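Local coordinates for protein CdiI toxin (Salmonella enterica subsp. enterica serovar Rubislaw str. ATCC 10717, PDB 4ZQU) that neutralises its cognate CdiA toxin, acting as the immunity protein of a contact-dependent growth inhibition system, at residues D3-S11 against D22-N30; S61-R69 against H75-Y85. One frame throughout, in Å; residues are numbered along the deposited sequence. Where two conformers were deposited one is given.

Contact 1: residues D3-S11 against D22-N30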
# COMPACT_ATOMS: atom_id res chain seq x y z
N ASP B 3 -13.54 14.90 -5.05
CA ASP B 3 -12.26 14.36 -5.52
C ASP B 3 -12.34 12.85 -5.72
O ASP B 3 -12.08 12.36 -6.82
CB ASP B 3 -11.15 14.71 -4.54
N ILE B 4 -12.69 12.13 -4.67
CA ILE B 4 -12.81 10.68 -4.74
C ILE B 4 -14.13 10.26 -5.38
O ILE B 4 -15.20 10.74 -4.99
CB ILE B 4 -12.70 10.02 -3.35
CG1 ILE B 4 -11.33 10.29 -2.73
CG2 ILE B 4 -12.95 8.53 -3.44
CD1 ILE B 4 -10.19 9.60 -3.44
N VAL B 5 -14.06 9.37 -6.36
CA VAL B 5 -15.25 8.81 -6.98
C VAL B 5 -15.32 7.31 -6.72
O VAL B 5 -14.31 6.70 -6.36
CB VAL B 5 -15.29 9.07 -8.50
CG1 VAL B 5 -15.26 10.56 -8.79
CG2 VAL B 5 -14.12 8.37 -9.18
N LYS B 6 -16.49 6.73 -6.91
CA LYS B 6 -16.67 5.30 -6.68
C LYS B 6 -15.81 4.49 -7.65
O LYS B 6 -15.81 4.74 -8.86
CB LYS B 6 -18.14 4.90 -6.82
CG LYS B 6 -18.39 3.43 -6.52
CD LYS B 6 -19.87 3.09 -6.54
CE LYS B 6 -20.10 1.65 -6.13
NZ LYS B 6 -21.56 1.35 -6.06
N SER B 7 -15.08 3.52 -7.11
CA SER B 7 -14.21 2.68 -7.91
C SER B 7 -14.34 1.21 -7.52
O SER B 7 -14.91 0.88 -6.48
CB SER B 7 -12.75 3.12 -7.77
OG SER B 7 -12.59 4.50 -8.04
N ALA B 8 -13.79 0.34 -8.36
CA ALA B 8 -13.72 -1.08 -8.08
C ALA B 8 -12.30 -1.57 -8.34
O ALA B 8 -11.64 -1.10 -9.27
CB ALA B 8 -14.72 -1.85 -8.92
N TRP B 9 -11.83 -2.51 -7.53
CA TRP B 9 -10.45 -2.95 -7.63
C TRP B 9 -10.31 -4.47 -7.75
O TRP B 9 -11.25 -5.22 -7.51
CB TRP B 9 -9.65 -2.47 -6.41
CG TRP B 9 -9.66 -0.99 -6.22
CD1 TRP B 9 -8.76 -0.10 -6.71
CD2 TRP B 9 -10.61 -0.23 -5.46
NE1 TRP B 9 -9.09 1.18 -6.31
CE2 TRP B 9 -10.22 1.12 -5.54
CE3 TRP B 9 -11.75 -0.56 -4.72
CZ2 TRP B 9 -10.93 2.14 -4.92
CZ3 TRP B 9 -12.45 0.45 -4.10
CH2 TRP B 9 -12.04 1.78 -4.20
N ALA B 10 -9.11 -4.89 -8.12
CA ALA B 10 -8.76 -6.29 -8.18
C ALA B 10 -7.24 -6.37 -8.22
O ALA B 10 -6.57 -5.37 -8.47
CB ALA B 10 -9.37 -6.96 -9.40
N SER B 11 -6.69 -7.55 -7.95
CA SER B 11 -5.25 -7.73 -7.98
C SER B 11 -4.86 -9.04 -8.66
O SER B 11 -5.48 -10.08 -8.44
CB SER B 11 -4.67 -7.68 -6.56
OG SER B 11 -3.26 -7.56 -6.59
N ASP B 22 -7.75 -11.70 -7.70
CA ASP B 22 -8.52 -11.51 -6.47
C ASP B 22 -9.26 -10.18 -6.47
O ASP B 22 -8.80 -9.20 -7.03
CB ASP B 22 -7.62 -11.58 -5.24
CG ASP B 22 -7.12 -12.97 -4.95
OD1 ASP B 22 -5.97 -13.27 -5.33
OD2 ASP B 22 -7.87 -13.75 -4.33
N THR B 23 -10.41 -10.16 -5.80
CA THR B 23 -11.14 -8.92 -5.58
C THR B 23 -10.48 -8.09 -4.49
O THR B 23 -10.21 -8.58 -3.40
CB THR B 23 -12.60 -9.19 -5.19
OG1 THR B 23 -13.29 -9.81 -6.28
CG2 THR B 23 -13.31 -7.90 -4.82
N TYR B 24 -10.20 -6.82 -4.80
CA TYR B 24 -9.75 -5.86 -3.80
C TYR B 24 -10.85 -4.84 -3.56
O TYR B 24 -11.64 -4.55 -4.45
CB TYR B 24 -8.47 -5.16 -4.23
CG TYR B 24 -7.19 -5.87 -3.85
CD1 TYR B 24 -7.16 -7.25 -3.71
CD2 TYR B 24 -6.02 -5.16 -3.62
CE1 TYR B 24 -5.99 -7.90 -3.35
CE2 TYR B 24 -4.86 -5.79 -3.26
CZ TYR B 24 -4.85 -7.17 -3.13
OH TYR B 24 -3.68 -7.81 -2.78
N SER B 25 -10.89 -4.29 -2.35
CA SER B 25 -11.91 -3.32 -2.01
C SER B 25 -11.32 -2.17 -1.21
O SER B 25 -10.30 -2.33 -0.55
CB SER B 25 -13.04 -3.99 -1.22
OG SER B 25 -13.67 -5.00 -1.98
N GLY B 26 -11.97 -1.02 -1.26
CA GLY B 26 -11.53 0.11 -0.48
C GLY B 26 -12.14 1.44 -0.87
O GLY B 26 -13.32 1.52 -1.21
N TYR B 27 -11.32 2.47 -0.83
CA TYR B 27 -11.76 3.84 -1.02
C TYR B 27 -10.64 4.61 -1.69
O TYR B 27 -10.73 4.98 -2.86
CB TYR B 27 -12.12 4.47 0.33
CG TYR B 27 -12.79 5.81 0.27
CD1 TYR B 27 -14.16 5.92 0.03
CD2 TYR B 27 -12.07 6.98 0.48
CE1 TYR B 27 -14.78 7.15 -0.00
CE2 TYR B 27 -12.69 8.22 0.44
CZ TYR B 27 -14.04 8.30 0.20
OH TYR B 27 -14.66 9.53 0.16
N ARG B 28 -9.57 4.83 -0.94
CA ARG B 28 -8.32 5.32 -1.50
C ARG B 28 -7.39 4.13 -1.69
O ARG B 28 -7.09 3.73 -2.81
CB ARG B 28 -7.70 6.39 -0.62
CG ARG B 28 -8.45 7.71 -0.66
CD ARG B 28 -7.70 8.83 0.05
NE ARG B 28 -8.31 10.13 -0.19
CZ ARG B 28 -7.91 11.00 -1.11
NH1 ARG B 28 -6.88 10.72 -1.89
NH2 ARG B 28 -8.53 12.17 -1.25
N SER B 29 -6.95 3.55 -0.58
CA SER B 29 -6.24 2.28 -0.62
C SER B 29 -7.22 1.17 -0.98
O SER B 29 -8.42 1.30 -0.77
CB SER B 29 -5.56 1.97 0.71
OG SER B 29 -6.52 1.80 1.74
N ASN B 30 -6.70 0.08 -1.54
CA ASN B 30 -7.53 -1.09 -1.82
C ASN B 30 -6.79 -2.36 -1.40
O ASN B 30 -5.57 -2.46 -1.55
CB ASN B 30 -7.91 -1.15 -3.30
CG ASN B 30 -6.70 -1.19 -4.22
OD1 ASN B 30 -6.28 -2.25 -4.66
ND2 ASN B 30 -6.14 -0.02 -4.50
O HOH W 1 -7.14 3.79 -6.20
O HOH W 2 -5.41 -3.02 -7.31
O HOH W 3 -4.03 -11.43 -6.28
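Two donors reach Ser11 O: the backbone N of Asp22, at 2.9 Å, and a water that also donates to Asp22 OD1. With Ser11 N to Asp22 O at 2.8 Å, this closes a hydrogen-bonded pair of the antiparallel beta hairpin 8-14/19-26; next to it Ala10 and Thr23 form a non-hydrogen-bonded pair. The carboxylate of Asp22 is further fixed by Trp97 and Gln38. On the face carrying Ser11, its CB lies 3.5 Å from the centroid of the Tyr24 ring, a CH-pi contact, while Asn30 OD1 meets that ring's edge in plane. Beyond Tyr24 the two segments spread around the indole of Trp9. Ser7 CB covers one indole face and Asn30 CB the other; chi1 of 58° puts Asn30 CG between N and the carbonyl carbon and lays the amide along the indole, 3° between their planes. Asn30 also pairs with a strand of the CdiA-CT toxin chain, so the sheet continues into the complex. At the open end Ile4 reaches two flat groups: CG2 lies over the Tyr27 ring, and CD1 sits above the centre of the Arg28 guanidinium, 3.5 Å from CZ, while Arg28 NE bonds Ala30 O of the toxin chain.

Contact 2: residues S61-R69 against H75-Y85; sequences SRFVLPAPR and HPEVTFDLDLY
His75 presents its imidazole face to the edge of Phe63, a T-shaped pair with planes at 87° and centroids 5.2 Å apart; Glu77 N donates to His75 ND1 in the ring plane, which helps to set the ring's rotation. Val78 follows, with CG2 over a Phe63 face and close to Leu65 CG. At Thr79 the segment becomes a short parallel strand beside 64-65: Thr79 N donates to Phe63 O, 2.8 Å, and Thr79 O accepts Leu65 N, 2.7 Å. Phe80 lays its ring under Pro68, whose CG is 3.9 Å from the centroid. Asp81 ends the pairing, its N bonding Leu65 O, and swings its carboxylate anti to the backbone N (chi1 -169°). There OD2 forms a salt bridge with Arg62, accepting NH1 through its anti lone pair, 2.6 Å and in the guanidinium plane; as the N-cap of helix 82-85, Asp81 accepts weak bonds at OD1 from Asp83 N and Leu84 N. Leu82 CD1 packs on Pro66, and Leu84 CD2 meets Val64 CG1 at 3.7 Å. Tyr85 receives Pro66 CG over its ring face and donates from OH to Val64 O, 2.6 Å. This small unit sits against strand 30-41, where Asp33 forms a second salt bridge with Arg62 and Leu84 touches Pro34; Arg93 of helix 87-105 binds the carbonyls of Asp83 and Leu84.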
# COMPACT_ATOMS: atom_id res chain seq x y z
N SER B 61 -16.18 -6.02 -5.94
CA SER B 61 -15.42 -5.02 -5.21
C SER B 61 -16.34 -4.08 -4.44
O SER B 61 -17.42 -3.73 -4.91
CB SER B 61 -14.53 -4.22 -6.16
OG SER B 61 -13.74 -3.28 -5.46
N ARG B 62 -15.90 -3.68 -3.26
CA ARG B 62 -16.68 -2.79 -2.41
C ARG B 62 -16.05 -1.41 -2.30
O ARG B 62 -14.83 -1.26 -2.20
CB ARG B 62 -16.84 -3.39 -1.02
CG ARG B 62 -17.74 -4.61 -0.97
CD ARG B 62 -17.91 -5.09 0.46
NE ARG B 62 -16.69 -5.70 0.98
CZ ARG B 62 -16.39 -5.77 2.28
NH1 ARG B 62 -17.22 -5.25 3.18
NH2 ARG B 62 -15.26 -6.34 2.66
N PHE B 63 -16.90 -0.39 -2.32
CA PHE B 63 -16.49 0.99 -2.10
C PHE B 63 -16.73 1.32 -0.63
O PHE B 63 -17.83 1.72 -0.25
CB PHE B 63 -17.27 1.93 -3.03
CG PHE B 63 -16.77 3.34 -3.03
CD1 PHE B 63 -15.44 3.61 -3.27
CD2 PHE B 63 -17.65 4.39 -2.81
CE1 PHE B 63 -14.98 4.91 -3.27
CE2 PHE B 63 -17.19 5.69 -2.82
CZ PHE B 63 -15.86 5.96 -3.05
N VAL B 64 -15.70 1.16 0.19
CA VAL B 64 -15.89 1.03 1.62
C VAL B 64 -14.81 1.75 2.44
O VAL B 64 -13.65 1.82 2.04
CB VAL B 64 -15.96 -0.48 2.00
CG1 VAL B 64 -14.77 -1.23 1.42
CG2 VAL B 64 -16.06 -0.69 3.51
N LEU B 65 -15.22 2.29 3.59
CA LEU B 65 -14.30 2.91 4.55
C LEU B 65 -14.34 2.15 5.88
O LEU B 65 -15.26 1.37 6.11
CB LEU B 65 -14.67 4.38 4.76
CG LEU B 65 -14.14 5.34 3.70
CD1 LEU B 65 -14.74 6.72 3.89
CD2 LEU B 65 -12.62 5.39 3.77
N PRO B 66 -13.33 2.35 6.75
CA PRO B 66 -13.32 1.63 8.03
C PRO B 66 -14.56 1.90 8.89
O PRO B 66 -15.16 0.97 9.43
CB PRO B 66 -12.07 2.16 8.73
CG PRO B 66 -11.18 2.60 7.63
CD PRO B 66 -12.09 3.13 6.56
N ALA B 67 -14.92 3.17 8.99
CA ALA B 67 -16.03 3.60 9.83
C ALA B 67 -16.50 4.98 9.37
O ALA B 67 -15.78 5.65 8.64
CB ALA B 67 -15.62 3.62 11.30
N PRO B 68 -17.71 5.39 9.78
CA PRO B 68 -18.19 6.74 9.46
C PRO B 68 -17.28 7.84 9.99
O PRO B 68 -16.77 7.76 11.11
CB PRO B 68 -19.56 6.79 10.16
CG PRO B 68 -20.02 5.39 10.18
CD PRO B 68 -18.78 4.56 10.38
N ARG B 69 -17.07 8.87 9.17
CA ARG B 69 -16.30 10.04 9.56
C ARG B 69 -17.19 11.27 9.54
O ARG B 69 -17.93 11.49 8.57
CB ARG B 69 -15.10 10.24 8.64
CG ARG B 69 -14.08 9.11 8.66
CD ARG B 69 -13.09 9.27 9.80
NE ARG B 69 -12.30 10.49 9.68
CZ ARG B 69 -11.23 10.62 8.91
NH1 ARG B 69 -10.80 9.59 8.19
NH2 ARG B 69 -10.57 11.77 8.87
N HIS B 75 -17.81 10.40 0.76
CA HIS B 75 -18.67 10.05 -0.36
C HIS B 75 -19.98 9.44 0.12
O HIS B 75 -19.99 8.56 0.99
CB HIS B 75 -17.94 9.07 -1.29
CG HIS B 75 -18.42 9.12 -2.70
ND1 HIS B 75 -19.61 8.56 -3.10
CD2 HIS B 75 -17.86 9.65 -3.81
CE1 HIS B 75 -19.77 8.75 -4.40
NE2 HIS B 75 -18.73 9.41 -4.86
N PRO B 76 -21.11 9.91 -0.43
CA PRO B 76 -22.44 9.43 -0.04
C PRO B 76 -22.71 7.98 -0.43
O PRO B 76 -23.69 7.39 0.04
CB PRO B 76 -23.39 10.37 -0.79
CG PRO B 76 -22.58 10.91 -1.91
CD PRO B 76 -21.19 11.02 -1.39
N GLU B 77 -21.87 7.40 -1.28
CA GLU B 77 -22.09 6.04 -1.76
C GLU B 77 -21.29 5.01 -0.96
O GLU B 77 -21.53 3.81 -1.08
CB GLU B 77 -21.71 5.94 -3.23
CG GLU B 77 -22.79 6.37 -4.20
CD GLU B 77 -22.40 6.09 -5.64
OE1 GLU B 77 -21.95 7.03 -6.33
OE2 GLU B 77 -22.56 4.93 -6.08
N VAL B 78 -20.35 5.48 -0.15
CA VAL B 78 -19.40 4.59 0.49
C VAL B 78 -20.06 3.77 1.60
O VAL B 78 -20.98 4.24 2.28
CB VAL B 78 -18.19 5.39 1.06
CG1 VAL B 78 -18.56 6.13 2.34
CG2 VAL B 78 -17.01 4.46 1.31
N THR B 79 -19.62 2.52 1.75
CA THR B 79 -20.10 1.66 2.82
C THR B 79 -19.02 1.56 3.90
O THR B 79 -17.96 2.18 3.78
CB THR B 79 -20.48 0.25 2.32
OG1 THR B 79 -19.30 -0.45 1.91
CG2 THR B 79 -21.44 0.35 1.14
N PHE B 80 -19.29 0.79 4.95
CA PHE B 80 -18.35 0.71 6.07
C PHE B 80 -18.11 -0.72 6.53
O PHE B 80 -19.04 -1.52 6.62
CB PHE B 80 -18.84 1.56 7.24
CG PHE B 80 -19.17 2.98 6.85
CD1 PHE B 80 -18.16 3.87 6.53
CD2 PHE B 80 -20.49 3.41 6.81
CE1 PHE B 80 -18.46 5.17 6.17
CE2 PHE B 80 -20.79 4.71 6.46
CZ PHE B 80 -19.78 5.60 6.13
N ASP B 81 -16.85 -1.03 6.83
CA ASP B 81 -16.46 -2.36 7.27
C ASP B 81 -15.16 -2.27 8.07
O ASP B 81 -14.08 -2.13 7.49
CB ASP B 81 -16.29 -3.30 6.08
CG ASP B 81 -16.16 -4.76 6.50
OD1 ASP B 81 -15.90 -5.03 7.69
OD2 ASP B 81 -16.29 -5.64 5.62
N LEU B 82 -15.27 -2.35 9.39
CA LEU B 82 -14.11 -2.18 10.26
C LEU B 82 -13.14 -3.36 10.19
O LEU B 82 -11.93 -3.18 10.29
CB LEU B 82 -14.56 -1.96 11.70
CG LEU B 82 -13.49 -1.38 12.61
CD1 LEU B 82 -13.18 0.07 12.22
CD2 LEU B 82 -13.91 -1.48 14.06
N ASP B 83 -13.69 -4.57 10.05
CA ASP B 83 -12.88 -5.78 10.04
C ASP B 83 -12.02 -5.93 8.79
O ASP B 83 -10.97 -6.58 8.82
CB ASP B 83 -13.78 -7.01 10.19
CG ASP B 83 -14.37 -7.14 11.58
OD1 ASP B 83 -13.72 -6.69 12.55
OD2 ASP B 83 -15.49 -7.67 11.70
N LEU B 84 -12.48 -5.36 7.68
CA LEU B 84 -11.70 -5.35 6.46
C LEU B 84 -10.39 -4.60 6.68
O LEU B 84 -9.31 -5.09 6.36
CB LEU B 84 -12.49 -4.70 5.32
CG LEU B 84 -11.74 -4.53 3.99
CD1 LEU B 84 -11.48 -5.88 3.33
CD2 LEU B 84 -12.49 -3.61 3.04
N TYR B 85 -10.51 -3.41 7.28
CA TYR B 85 -9.37 -2.51 7.47
C TYR B 85 -8.51 -2.85 8.69
O TYR B 85 -7.41 -2.32 8.82
CB TYR B 85 -9.87 -1.07 7.57
CG TYR B 85 -10.24 -0.46 6.24
CD1 TYR B 85 -11.54 -0.49 5.76
CD2 TYR B 85 -9.27 0.17 5.46
CE1 TYR B 85 -11.87 0.08 4.54
CE2 TYR B 85 -9.59 0.74 4.24
CZ TYR B 85 -10.90 0.69 3.79
OH TYR B 85 -11.21 1.26 2.58
O HOH W 4 -19.38 -3.03 2.69

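Overall arrangement
From the N terminus the chain runs through 3-11, turns, and returns along 22-30, so contact 1 closes the first hairpin. Strand 30-41 and helix 47-59 follow before 61-69 and, after five further residues, 75-85 close contact 2. The two loops come in series, neither enclosing nor crossing the other, yet their centres are only about 11 Å apart. They join directly: Tyr24 O meets Ser61 OG at 2.7 Å, and Gly26 O meets Val64 N at 2.8 Å, tying the small parallel pair to the large antiparallel sheet. Both face the toxin chain, contact 1 through Tyr27, Arg28 and Asn30, contact 2 through Leu65 and Tyr85, which pack on Arg29 of that chain.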